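Local coordinates for FAD dependent oxidoreductase (Chelativorans sp. BNC1, PDB 6PXS), which oxidises iminodiacetate with the help of bound FAD and probably takes part in the breakdown of EDTA, at residues A[8-13]-A[339-344]; A[37-42]-A[151-156]; A[221-226]-A[263-268]; A[305-310]-A[332-337]. All blocks are in the same frame, centred on the assembly; numbering follows the deposited sequence.

Interaction 1 (A[8-13]-A[339-344]). With FAD (flavin-adenine dinucleotide), chain E.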
# COMPACT_ATOMS: atom_id res chain seq x y z
N ALA A 8 -3.05 -23.19 -5.02
CA ALA A 8 -1.80 -23.42 -4.31
C ALA A 8 -1.80 -22.74 -2.95
O ALA A 8 -0.83 -22.08 -2.58
CB ALA A 8 -0.61 -22.92 -5.14
N GLY A 9 -2.90 -22.89 -2.21
CA GLY A 9 -2.92 -22.49 -0.83
C GLY A 9 -2.15 -23.47 0.02
O GLY A 9 -1.33 -24.25 -0.46
N ILE A 10 -2.43 -23.43 1.32
CA ILE A 10 -1.75 -24.34 2.23
C ILE A 10 -2.07 -25.79 1.86
O ILE A 10 -1.23 -26.68 2.03
CB ILE A 10 -2.11 -24.04 3.69
CG1 ILE A 10 -1.26 -24.88 4.64
CG2 ILE A 10 -3.59 -24.32 3.95
CD1 ILE A 10 0.23 -24.58 4.57
N LEU A 11 -3.27 -26.04 1.35
CA LEU A 11 -3.67 -27.41 1.06
C LEU A 11 -3.11 -27.89 -0.27
O LEU A 11 -2.50 -28.96 -0.35
CB LEU A 11 -5.20 -27.53 1.07
CG LEU A 11 -5.77 -28.94 0.95
CD1 LEU A 11 -5.25 -29.84 2.06
CD2 LEU A 11 -7.29 -28.91 0.96
N GLY A 12 -3.29 -27.10 -1.33
CA GLY A 12 -2.71 -27.46 -2.61
C GLY A 12 -1.19 -27.49 -2.57
O GLY A 12 -0.57 -28.27 -3.29
N ALA A 13 -0.58 -26.65 -1.73
CA ALA A 13 0.87 -26.64 -1.63
C ALA A 13 1.38 -27.87 -0.89
O ALA A 13 2.41 -28.45 -1.26
CB ALA A 13 1.34 -25.36 -0.94
N VAL A 339 -4.81 -28.29 9.92
CA VAL A 339 -5.17 -29.50 9.19
C VAL A 339 -4.48 -29.57 7.83
O VAL A 339 -4.12 -30.66 7.37
CB VAL A 339 -6.70 -29.58 9.04
CG1 VAL A 339 -7.10 -30.79 8.21
CG2 VAL A 339 -7.37 -29.62 10.40
N GLY A 340 -4.30 -28.43 7.18
CA GLY A 340 -3.82 -28.37 5.82
C GLY A 340 -2.61 -29.24 5.54
O GLY A 340 -2.65 -30.15 4.70
N PRO A 341 -1.50 -28.97 6.23
CA PRO A 341 -0.27 -29.74 5.95
C PRO A 341 -0.47 -31.25 5.94
O PRO A 341 -0.10 -31.92 4.97
CB PRO A 341 0.67 -29.29 7.08
CG PRO A 341 0.20 -27.91 7.43
CD PRO A 341 -1.29 -27.94 7.26
N PHE A 342 -1.07 -31.81 7.00
CA PHE A 342 -1.31 -33.24 7.02
C PHE A 342 -2.37 -33.65 6.00
O PHE A 342 -2.25 -34.69 5.35
CB PHE A 342 -1.72 -33.69 8.42
CG PHE A 342 -1.94 -35.17 8.54
CD1 PHE A 342 -0.90 -36.06 8.33
CD2 PHE A 342 -3.19 -35.67 8.87
CE1 PHE A 342 -1.10 -37.43 8.44
CE2 PHE A 342 -3.40 -37.04 8.98
CZ PHE A 342 -2.35 -37.91 8.77
N ALA A 343 -3.42 -32.83 5.84
CA ALA A 343 -4.44 -33.16 4.86
C ALA A 343 -3.85 -33.28 3.47
O ALA A 343 -4.32 -34.11 2.67
CB ALA A 343 -5.55 -32.10 4.88
N GLY A 344 -2.83 -32.48 3.15
CA GLY A 344 -2.16 -32.64 1.88
C GLY A 344 -1.49 -34.00 1.74
O GLY A 344 -1.57 -34.63 0.69
PA FAD E . -6.74 -20.92 -0.16
O1A FAD E . -7.66 -19.77 -0.37
O2A FAD E . -5.50 -20.58 0.68
O5B FAD E . -6.28 -21.55 -1.53
C5B FAD E . -7.10 -21.44 -2.71
C4B FAD E . -6.21 -21.09 -3.88
O4B FAD E . -6.77 -21.63 -5.10
C3B FAD E . -6.03 -19.59 -4.12
O3B FAD E . -4.68 -19.30 -4.47
C2B FAD E . -6.99 -19.32 -5.28
O2B FAD E . -6.60 -18.19 -6.05
C1B FAD E . -6.84 -20.61 -6.07
N9A FAD E . -7.94 -20.90 -6.97
C8A FAD E . -9.27 -21.01 -6.65
N7A FAD E . -10.05 -21.28 -7.68
C5A FAD E . -9.16 -21.34 -8.75
C6A FAD E . -9.35 -21.59 -10.12
N6A FAD E . -10.54 -21.83 -10.68
N1A FAD E . -8.26 -21.58 -10.92
C2A FAD E . -7.06 -21.34 -10.37
N3A FAD E . -6.77 -21.09 -9.09
C4A FAD E . -7.87 -21.11 -8.33
N1 FAD E . -6.37 -21.81 10.38
C2 FAD E . -5.69 -22.29 11.45
O2 FAD E . -5.40 -23.49 11.55
N3 FAD E . -5.30 -21.44 12.47
C4 FAD E . -5.54 -20.08 12.52
O4 FAD E . -5.15 -19.42 13.48
C4X FAD E . -6.27 -19.57 11.37
N5 FAD E . -6.55 -18.30 11.34
C5X FAD E . -7.24 -17.81 10.24
C6 FAD E . -7.54 -16.45 10.19
C7 FAD E . -8.23 -15.91 9.11
C7M FAD E . -8.54 -14.43 9.09
C8 FAD E . -8.64 -16.74 8.06
C8M FAD E . -9.40 -16.19 6.88
C9 FAD E . -8.35 -18.10 8.11
C9A FAD E . -7.65 -18.64 9.19
N10 FAD E . -7.33 -20.01 9.26
C10 FAD E . -6.65 -20.51 10.35
C1' FAD E . -7.75 -20.94 8.20
C2' FAD E . -6.73 -21.05 7.07
O2' FAD E . -6.17 -19.77 6.77
C3' FAD E . -7.43 -21.59 5.82
O3' FAD E . -8.32 -22.63 6.19
C4' FAD E . -6.49 -22.12 4.74
O4' FAD E . -5.58 -21.10 4.37
C5' FAD E . -7.26 -22.61 3.53
O5' FAD E . -6.32 -23.02 2.51
P FAD E . -6.82 -23.45 1.08
O1P FAD E . -7.92 -24.49 1.23
O2P FAD E . -5.69 -23.84 0.19
O3P FAD E . -7.50 -22.11 0.54
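Leu11 and Ile10 lean from the first turn of helix 10-20 against Gly340 in helix 336-352, at the glycine-rich turn of a Rossmann-type dinucleotide fold. The two backbones come close here, with Leu11 CA 4.9 Å from Gly340 CA, and the contact, wholly buried, has no hydrogen bond across it. Leu11 does most of the filling. Its CG is trans to the backbone N (chi1 -173°), which carries CD1 over to the second helix, where the methyl rests 3.6 Å from Ala343 CB and also meets Gly340 O and Gly344 N, a carbonyl and an amide that are bonded to each other within that helix. Ile10 divides its branches between two tasks. CG1 reaches the ring of Pro341, with CD 4.0 Å away, while CG2 is turned to the cofactor, beside the O5' and C4' atoms of FAD. A beta carbon on Gly340 would point toward Ile10 CG2, which is consistent with glycine here, and the lack of an N-H on Pro341 coincides with a kink in its helix. On the first helix, Gly9 takes the N-cap position, and a beta carbon there would collide with the FAD phosphate. The start of helix 10-20 thus faces the pyrophosphate, as in other Rossmann-type proteins, and its dipole probably helps to offset the negative charge. The direct bond is modest: Leu11 N points almost straight at FAD O2P (164° at the hydrogen), but over a long, weak 3.5 Å.

Interaction 2 (A[37-42]-A[151-156]). With FAD (flavin-adenine dinucleotide), chain E.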
# COMPACT_ATOMS: atom_id res chain seq x y z
N ALA A 37 -6.99 -17.34 1.46
CA ALA A 37 -7.08 -17.61 2.89
C ALA A 37 -5.70 -17.81 3.51
O ALA A 37 -5.42 -17.30 4.60
CB ALA A 37 -7.95 -18.84 3.14
N THR A 38 -4.82 -18.55 2.83
CA THR A 38 -3.51 -18.85 3.41
C THR A 38 -2.70 -17.58 3.67
O THR A 38 -1.91 -17.54 4.62
CB THR A 38 -2.74 -19.79 2.49
OG1 THR A 38 -3.50 -21.00 2.30
CG2 THR A 38 -1.39 -20.14 3.09
N LEU A 39 -2.89 -16.55 2.84
CA LEU A 39 -2.13 -15.31 3.02
C LEU A 39 -2.62 -14.49 4.21
O LEU A 39 -1.91 -13.56 4.62
CB LEU A 39 -2.22 -14.45 1.76
CG LEU A 39 -1.86 -15.10 0.43
CD1 LEU A 39 -1.97 -14.07 -0.69
CD2 LEU A 39 -0.47 -15.71 0.45
N ALA A 40 -3.80 -14.80 4.75
CA ALA A 40 -4.35 -14.07 5.88
C ALA A 40 -4.49 -14.92 7.13
O ALA A 40 -5.02 -14.44 8.14
CB ALA A 40 -5.72 -13.48 5.51
N GLY A 41 -4.04 -16.17 7.10
CA GLY A 41 -4.17 -17.06 8.24
C GLY A 41 -3.39 -16.59 9.45
O GLY A 41 -2.20 -16.29 9.34
N ALA A 42 -4.05 -16.54 10.60
CA ALA A 42 -3.38 -16.13 11.83
C ALA A 42 -2.17 -17.02 12.11
O ALA A 42 -1.03 -16.55 12.14
CB ALA A 42 -4.36 -16.18 13.00
N ASP A 151 3.66 -18.97 10.64
CA ASP A 151 3.25 -18.04 9.60
C ASP A 151 2.68 -18.86 8.44
O ASP A 151 3.43 -19.52 7.71
CB ASP A 151 4.42 -17.18 9.15
CG ASP A 151 4.00 -16.06 8.20
OD1 ASP A 151 3.11 -16.29 7.36
OD2 ASP A 151 4.56 -14.95 8.30
N GLY A 152 1.36 -18.81 8.27
CA GLY A 152 0.72 -19.62 7.25
C GLY A 152 1.29 -19.42 5.87
O GLY A 152 1.54 -20.38 5.14
N ARG A 153 1.52 -18.16 5.48
CA ARG A 153 2.00 -17.88 4.13
C ARG A 153 3.41 -18.42 3.93
O ARG A 153 3.71 -19.01 2.88
CB ARG A 153 1.97 -16.38 3.86
CG ARG A 153 2.57 -16.00 2.51
CD ARG A 153 2.34 -14.54 2.16
NE ARG A 153 2.93 -13.63 3.14
CZ ARG A 153 2.24 -12.88 4.00
NH1 ARG A 153 2.89 -12.09 4.85
NH2 ARG A 153 0.91 -12.90 4.02
N LEU A 154 4.30 -18.23 4.91
CA LEU A 154 5.67 -18.71 4.76
C LEU A 154 5.74 -20.23 4.72
O LEU A 154 6.62 -20.78 4.05
CB LEU A 154 6.53 -18.17 5.90
CG LEU A 154 6.77 -16.66 5.89
CD1 LEU A 154 7.51 -16.23 7.14
CD2 LEU A 154 7.54 -16.26 4.64
N LEU A 155 4.84 -20.91 5.43
CA LEU A 155 4.83 -22.37 5.40
C LEU A 155 4.44 -22.88 4.01
O LEU A 155 5.18 -23.66 3.40
CB LEU A 155 3.88 -22.91 6.46
CG LEU A 155 3.77 -24.43 6.54
CD1 LEU A 155 5.13 -25.05 6.78
CD2 LEU A 155 2.79 -24.84 7.63
N ALA A 156 3.29 -22.45 3.51
CA ALA A 156 2.85 -22.89 2.19
C ALA A 156 3.85 -22.50 1.11
O ALA A 156 4.02 -23.23 0.13
CB ALA A 156 1.47 -22.32 1.87
PA FAD E . -6.74 -20.92 -0.16
O1A FAD E . -7.66 -19.77 -0.37
O2A FAD E . -5.50 -20.58 0.68
O5B FAD E . -6.28 -21.55 -1.53
C5B FAD E . -7.10 -21.44 -2.71
C4B FAD E . -6.21 -21.09 -3.88
O4B FAD E . -6.77 -21.63 -5.10
C3B FAD E . -6.03 -19.59 -4.12
O3B FAD E . -4.68 -19.30 -4.47
C2B FAD E . -6.99 -19.32 -5.28
O2B FAD E . -6.60 -18.19 -6.05
C1B FAD E . -6.84 -20.61 -6.07
N9A FAD E . -7.94 -20.90 -6.97
C8A FAD E . -9.27 -21.01 -6.65
N7A FAD E . -10.05 -21.28 -7.68
C5A FAD E . -9.16 -21.34 -8.75
C6A FAD E . -9.35 -21.59 -10.12
N6A FAD E . -10.54 -21.83 -10.68
N1A FAD E . -8.26 -21.58 -10.92
C2A FAD E . -7.06 -21.34 -10.37
N3A FAD E . -6.77 -21.09 -9.09
C4A FAD E . -7.87 -21.11 -8.33
N1 FAD E . -6.37 -21.81 10.38
C2 FAD E . -5.69 -22.29 11.45
O2 FAD E . -5.40 -23.49 11.55
N3 FAD E . -5.30 -21.44 12.47
C4 FAD E . -5.54 -20.08 12.52
O4 FAD E . -5.15 -19.42 13.48
C4X FAD E . -6.27 -19.57 11.37
N5 FAD E . -6.55 -18.30 11.34
C5X FAD E . -7.24 -17.81 10.24
C6 FAD E . -7.54 -16.45 10.19
C7 FAD E . -8.23 -15.91 9.11
C7M FAD E . -8.54 -14.43 9.09
C8 FAD E . -8.64 -16.74 8.06
C8M FAD E . -9.40 -16.19 6.88
C9 FAD E . -8.35 -18.10 8.11
C9A FAD E . -7.65 -18.64 9.19
N10 FAD E . -7.33 -20.01 9.26
C10 FAD E . -6.65 -20.51 10.35
C1' FAD E . -7.75 -20.94 8.20
C2' FAD E . -6.73 -21.05 7.07
O2' FAD E . -6.17 -19.77 6.77
C3' FAD E . -7.43 -21.59 5.82
O3' FAD E . -8.32 -22.63 6.19
C4' FAD E . -6.49 -22.12 4.74
O4' FAD E . -5.58 -21.10 4.37
C5' FAD E . -7.26 -22.61 3.53
O5' FAD E . -6.32 -23.02 2.51
P FAD E . -6.82 -23.45 1.08
O1P FAD E . -7.92 -24.49 1.23
O2P FAD E . -5.69 -23.84 0.19
O3P FAD E . -7.50 -22.11 0.54
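A short, weakly bonded helix at about 37-40 packs on the first turns of helix 152-164 in this partly buried contact, with Thr38 set against Gly152 and Ala156 beside the pyrophosphate and ribityl chain of FAD. Thr38 works with both of its branches. Its CG2, trans to the backbone N, lies 3.6 Å from Gly152 O and 3.8 Å from Ala156 CB, which leaves OG1 facing the cofactor. That hydroxyl donates to FAD O2A at 2.6 Å and accepts from FAD O4' at 2.9 Å, while Ile10 N gives it a further bond; Thr38 N holds O2A as well, and Ala37 N holds O1A of the same phosphate. A valine in its place would probably leave O2A, O4' and Ile10 N without their shared hydroxyl partner. Farther out, Leu39 and Arg153 cross at about a right angle, Leu39 CD2 touching Arg153 CD at 3.5 Å. The arginine chain bends at chi3 (60°) and brings the edge of its guanidinium to Leu39 O, 3.0 Å from NH2, yet the angle is too poor for a hydrogen bond. Asp151 caps helix 152-164 through OD1 with two weak bonds, from Arg153 N and Leu154 N. Beyond the contact, that helix presses Ala156 on Ile10 and Ala13 of helix 10-20, turns Leu155 to Tyr68 and Leu75 of helix 55-76, and sets Leu154 against Asp256 of the second subunit.

Interaction 3 (A[221-226]-A[263-268])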
# COMPACT_ATOMS: atom_id res chain seq x y z
N VAL A 221 -18.55 -22.40 0.87
CA VAL A 221 -18.72 -20.99 0.49
C VAL A 221 -17.75 -20.18 1.34
O VAL A 221 -17.28 -20.64 2.39
CB VAL A 221 -20.18 -20.52 0.67
CG1 VAL A 221 -21.11 -21.37 -0.17
CG2 VAL A 221 -20.58 -20.58 2.14
N PRO A 222 -17.44 -18.95 0.91
CA PRO A 222 -16.45 -18.16 1.65
C PRO A 222 -17.02 -17.56 2.92
O PRO A 222 -18.18 -17.14 2.97
CB PRO A 222 -16.07 -17.06 0.65
CG PRO A 222 -17.28 -16.90 -0.19
CD PRO A 222 -17.90 -18.26 -0.31
N GLN A 223 -16.19 -17.52 3.96
CA GLN A 223 -16.49 -16.82 5.20
C GLN A 223 -15.41 -15.76 5.39
O GLN A 223 -14.28 -16.07 5.78
CB GLN A 223 -16.53 -17.78 6.39
CG GLN A 223 -16.97 -17.12 7.70
CD GLN A 223 -16.80 -18.02 8.91
OE1 GLN A 223 -15.72 -18.54 9.17
NE2 GLN A 223 -17.89 -18.22 9.65
N LYS A 224 -15.75 -14.51 5.10
CA LYS A 224 -14.79 -13.42 5.22
C LYS A 224 -14.22 -13.36 6.64
O LYS A 224 -14.90 -13.67 7.62
CB LYS A 224 -15.45 -12.09 4.86
CG LYS A 224 -14.58 -10.87 5.07
CD LYS A 224 -15.27 -9.62 4.57
CE LYS A 224 -14.46 -8.37 4.85
NZ LYS A 224 -15.16 -7.14 4.41
N GLY A 225 -12.96 -12.97 6.73
CA GLY A 225 -12.31 -12.79 8.01
C GLY A 225 -11.28 -11.68 7.99
O GLY A 225 -10.37 -11.68 7.16
N GLN A 226 -11.42 -10.72 8.91
CA GLN A 226 -10.47 -9.61 9.03
C GLN A 226 -9.58 -9.85 10.24
O GLN A 226 -10.08 -10.16 11.32
CB GLN A 226 -11.21 -8.28 9.16
CG GLN A 226 -12.27 -8.05 8.09
CD GLN A 226 -12.94 -6.70 8.20
OE1 GLN A 226 -12.31 -5.71 8.56
NE2 GLN A 226 -14.23 -6.65 7.89
N ALA A 263 -9.67 -12.89 14.59
CA ALA A 263 -10.30 -12.49 13.35
C ALA A 263 -11.82 -12.48 13.48
O ALA A 263 -12.40 -13.02 14.42
CB ALA A 263 -9.88 -13.42 12.21
N THR A 264 -12.46 -11.85 12.50
CA THR A 264 -13.91 -11.84 12.39
C THR A 264 -14.39 -13.11 11.70
O THR A 264 -13.62 -13.84 11.08
CB THR A 264 -14.38 -10.61 11.61
OG1 THR A 264 -13.86 -10.66 10.27
CG2 THR A 264 -13.92 -9.33 12.28
N ARG A 265 -15.69 -13.37 11.82
CA ARG A 265 -16.32 -14.56 11.22
C ARG A 265 -17.63 -14.11 10.59
O ARG A 265 -18.69 -14.14 11.23
CB ARG A 265 -16.52 -15.65 12.27
CG ARG A 265 -15.21 -16.17 12.83
CD ARG A 265 -15.38 -16.95 14.12
NE ARG A 265 -14.08 -17.25 14.72
CZ ARG A 265 -13.24 -18.18 14.26
NH1 ARG A 265 -12.07 -18.37 14.87
NH2 ARG A 265 -13.56 -18.92 13.21
N GLU A 266 -17.56 -13.71 9.33
CA GLU A 266 -18.66 -13.04 8.64
C GLU A 266 -19.32 -14.03 7.68
O GLU A 266 -18.81 -14.28 6.58
CB GLU A 266 -18.16 -11.80 7.91
CG GLU A 266 -17.51 -10.78 8.83
CD GLU A 266 -16.94 -9.58 8.09
OE1 GLU A 266 -15.78 -9.21 8.36
OE2 GLU A 266 -17.65 -9.01 7.23
N ASP A 267 -20.44 -14.60 8.10
CA ASP A 267 -21.20 -15.51 7.25
C ASP A 267 -21.91 -14.74 6.15
O ASP A 267 -22.25 -13.56 6.29
CB ASP A 267 -22.22 -16.29 8.08
CG ASP A 267 -21.58 -17.35 8.95
OD1 ASP A 267 -20.66 -18.04 8.47
OD2 ASP A 267 -21.99 -17.47 10.13
N GLY A 268 -22.16 -15.42 5.03
CA GLY A 268 -22.82 -14.79 3.91
C GLY A 268 -22.12 -13.55 3.41
O GLY A 268 -22.76 -12.67 2.82
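Backbone bonds join Lys224 with Glu266 and run from Thr264 to Gln226 where strand 220-231 passes beside the irregular, roughly antiparallel segment 263-268. Glu266 N donates nearly straight (165°) to Lys224 O at 3.2 Å, and Thr264 N donates to Gln226 O at 3.1 Å; the return bond from Lys224 N to Glu266 O is weak. Side chains continue the polar work. Thr264 OG1 accepts from Gln226 N at 2.8 Å and itself donates to Glu266 OE1 at 3.1 Å, on the anti lone pair. The syn lone pair of the same oxygen takes Gln226 NE2 at 3.0 Å, an amide also bonded to Thr276 OG1, and two donors so placed probably keep the carboxylate from turning. Strand 220-231 lies inside an antiparallel sheet, between strands 258-261 and 298-310, and the chain leaving 258-261 stays beside it here; Gly225 and Ala263 both touch FAD, which puts the pairing against the cofactor pocket. Toward the other end, the extended Gln223 reaches alongside Asp267, NE2 meeting OD1 at 3.0 Å from above the carboxylate plane (44° out of it). Charge plays a lesser part: Lys224 runs beside Glu266 and packs its CD on OE2, but its NZ goes on to Arg274 O and stops short of a salt bridge with the glutamate. Among weaker CA-H...O contacts, Ala263 CA approaches Gln226 O at 3.1 Å.

Interaction 4 (A[305-310]-A[332-337]). With FAD (flavin-adenine dinucleotide), chain E.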
# COMPACT_ATOMS: atom_id res chain seq x y z
N GLY A 305 -9.29 -12.41 4.47
CA GLY A 305 -9.24 -13.74 3.91
C GLY A 305 -10.59 -14.41 3.91
O GLY A 305 -11.39 -14.22 4.84
N PHE A 306 -10.88 -15.20 2.88
CA PHE A 306 -12.14 -15.93 2.76
C PHE A 306 -11.88 -17.39 3.13
O PHE A 306 -11.25 -18.12 2.37
CB PHE A 306 -12.71 -15.80 1.35
CG PHE A 306 -12.85 -14.38 0.88
CD1 PHE A 306 -13.71 -13.50 1.51
CD2 PHE A 306 -12.13 -13.93 -0.22
CE1 PHE A 306 -13.85 -12.20 1.07
CE2 PHE A 306 -12.27 -12.62 -0.66
CZ PHE A 306 -13.12 -11.76 -0.02
N ARG A 307 -12.37 -17.80 4.29
CA ARG A 307 -12.20 -19.18 4.72
C ARG A 307 -13.05 -20.10 3.85
O ARG A 307 -14.21 -19.79 3.57
CB ARG A 307 -12.60 -19.35 6.18
CG ARG A 307 -11.81 -18.51 7.17
CD ARG A 307 -12.39 -18.65 8.56
NE ARG A 307 -12.81 -17.37 9.11
CZ ARG A 307 -12.14 -16.68 10.03
NH1 ARG A 307 -12.62 -15.52 10.45
NH2 ARG A 307 -11.01 -17.14 10.54
N PRO A 308 -12.52 -21.25 3.43
CA PRO A 308 -13.38 -22.24 2.76
C PRO A 308 -14.27 -22.94 3.77
O PRO A 308 -14.00 -24.07 4.18
CB PRO A 308 -12.37 -23.20 2.11
CG PRO A 308 -11.18 -23.12 3.00
CD PRO A 308 -11.12 -21.70 3.51
N ALA A 309 -15.34 -22.26 4.18
CA ALA A 309 -16.24 -22.79 5.20
C ALA A 309 -17.26 -23.71 4.56
O ALA A 309 -18.00 -23.30 3.65
CB ALA A 309 -16.93 -21.65 5.94
N GLY A 310 -17.32 -24.96 5.02
CA GLY A 310 -18.24 -25.93 4.50
C GLY A 310 -19.51 -26.02 5.34
O GLY A 310 -19.60 -25.49 6.44
N LEU A 332 -11.55 -26.56 4.80
CA LEU A 332 -10.67 -26.44 5.96
C LEU A 332 -11.15 -25.38 6.94
O LEU A 332 -10.72 -25.38 8.09
CB LEU A 332 -9.25 -26.13 5.50
CG LEU A 332 -8.62 -27.19 4.61
CD1 LEU A 332 -7.21 -26.79 4.20
CD2 LEU A 332 -8.62 -28.55 5.31
N GLY A 333 -12.02 -24.47 6.50
CA GLY A 333 -12.62 -23.52 7.43
C GLY A 333 -11.57 -22.71 8.17
O GLY A 333 -10.64 -22.16 7.57
N ALA A 334 -11.71 -22.65 9.49
CA ALA A 334 -10.86 -21.82 10.34
C ALA A 334 -9.76 -22.62 11.02
O ALA A 334 -9.17 -22.14 12.00
CB ALA A 334 -11.71 -21.11 11.40
N SER A 335 -9.46 -23.83 10.53
CA SER A 335 -8.43 -24.68 11.11
C SER A 335 -7.53 -25.26 10.02
O SER A 335 -6.92 -26.32 10.21
CB SER A 335 -9.06 -25.80 11.94
OG SER A 335 -10.00 -26.52 11.18
N GLY A 336 -7.43 -24.58 8.88
CA GLY A 336 -6.69 -25.13 7.76
C GLY A 336 -5.19 -25.15 7.99
O GLY A 336 -4.50 -26.09 7.56
N LEU A 337 -4.65 -24.13 8.65
CA LEU A 337 -3.22 -24.12 8.91
C LEU A 337 -2.81 -25.28 9.79
O LEU A 337 -1.67 -25.76 9.71
CB LEU A 337 -2.80 -22.79 9.54
CG LEU A 337 -3.16 -21.54 8.73
CD1 LEU A 337 -2.59 -20.29 9.39
CD2 LEU A 337 -2.66 -21.64 7.29
PA FAD E . -6.74 -20.92 -0.16
O1A FAD E . -7.66 -19.77 -0.37
O2A FAD E . -5.50 -20.58 0.68
O5B FAD E . -6.28 -21.55 -1.53
C5B FAD E . -7.10 -21.44 -2.71
C4B FAD E . -6.21 -21.09 -3.88
O4B FAD E . -6.77 -21.63 -5.10
C3B FAD E . -6.03 -19.59 -4.12
O3B FAD E . -4.68 -19.30 -4.47
C2B FAD E . -6.99 -19.32 -5.28
O2B FAD E . -6.60 -18.19 -6.05
C1B FAD E . -6.84 -20.61 -6.07
N9A FAD E . -7.94 -20.90 -6.97
C8A FAD E . -9.27 -21.01 -6.65
N7A FAD E . -10.05 -21.28 -7.68
C5A FAD E . -9.16 -21.34 -8.75
C6A FAD E . -9.35 -21.59 -10.12
N6A FAD E . -10.54 -21.83 -10.68
N1A FAD E . -8.26 -21.58 -10.92
C2A FAD E . -7.06 -21.34 -10.37
N3A FAD E . -6.77 -21.09 -9.09
C4A FAD E . -7.87 -21.11 -8.33
N1 FAD E . -6.37 -21.81 10.38
C2 FAD E . -5.69 -22.29 11.45
O2 FAD E . -5.40 -23.49 11.55
N3 FAD E . -5.30 -21.44 12.47
C4 FAD E . -5.54 -20.08 12.52
O4 FAD E . -5.15 -19.42 13.48
C4X FAD E . -6.27 -19.57 11.37
N5 FAD E . -6.55 -18.30 11.34
C5X FAD E . -7.24 -17.81 10.24
C6 FAD E . -7.54 -16.45 10.19
C7 FAD E . -8.23 -15.91 9.11
C7M FAD E . -8.54 -14.43 9.09
C8 FAD E . -8.64 -16.74 8.06
C8M FAD E . -9.40 -16.19 6.88
C9 FAD E . -8.35 -18.10 8.11
C9A FAD E . -7.65 -18.64 9.19
N10 FAD E . -7.33 -20.01 9.26
C10 FAD E . -6.65 -20.51 10.35
C1' FAD E . -7.75 -20.94 8.20
C2' FAD E . -6.73 -21.05 7.07
O2' FAD E . -6.17 -19.77 6.77
C3' FAD E . -7.43 -21.59 5.82
O3' FAD E . -8.32 -22.63 6.19
C4' FAD E . -6.49 -22.12 4.74
O4' FAD E . -5.58 -21.10 4.37
C5' FAD E . -7.26 -22.61 3.53
O5' FAD E . -6.32 -23.02 2.51
P FAD E . -6.82 -23.45 1.08
O1P FAD E . -7.92 -24.49 1.23
O2P FAD E . -5.69 -23.84 0.19
O3P FAD E . -7.50 -22.11 0.54
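Gly333 N reaches Pro308 O from well above the carbonyl plane, 59° out of it, in the one hydrogen bond between this strand end and the loop facing it (3.1 Å). Pro308 sits at the centre of an inverse gamma turn, which bends the strand just where the loop comes up. Gly333 lies in a glycine-rich turn that fits a Rossmann-type GxGxxG pattern, and its O takes a bond from FAD O3' at 2.7 Å, so one peptide unit after another ties strand to loop and loop to the ribityl chain. Arg307 supplies a second part of the contact. With CG trans to the carbonyl carbon, the chain passes Ala334, CD 3.8 Å from its CB, and lays CG against the flavin methyl C8M; NH2 lies over the benzenoid ring, near C7 and C8, though the exact turn of the guanidinium is doubtful. A serine at this position would probably leave one face of the dimethylbenzene ring and the methyl of Ala334 without the chain that now lies against both. In the fold, strand 298-310 bonds to strand 220-231 through Ala309 with Val221 and Arg307 with Gln223, while the facing loop links strand 326-330 to helix 336-352.

Interactions 1 and 4 share helix 336-352, and interactions 3 and 4 share a sheet in which strands 220-231 and 298-310 are neighbours. Burial follows place: interaction 1 is wholly enclosed and apolar across its helices, interactions 2 and 4 are partly buried, and interaction 3, about 14 Å from the chain centre, includes exposed residues and relies on hydrogen bonds. Interactions 1, 2 and 4 all bond to FAD, 1 through a weak amide bond, 2 with amides and a hydroxyl, 4 with a carbonyl, helped by the Arg307 chain. Interaction 1 closes a loop containing the other three. Its segments touch those of interactions 2 and 4, whereas those of interaction 3 stay about 13 Å away at their nearest atoms and join through interaction 4.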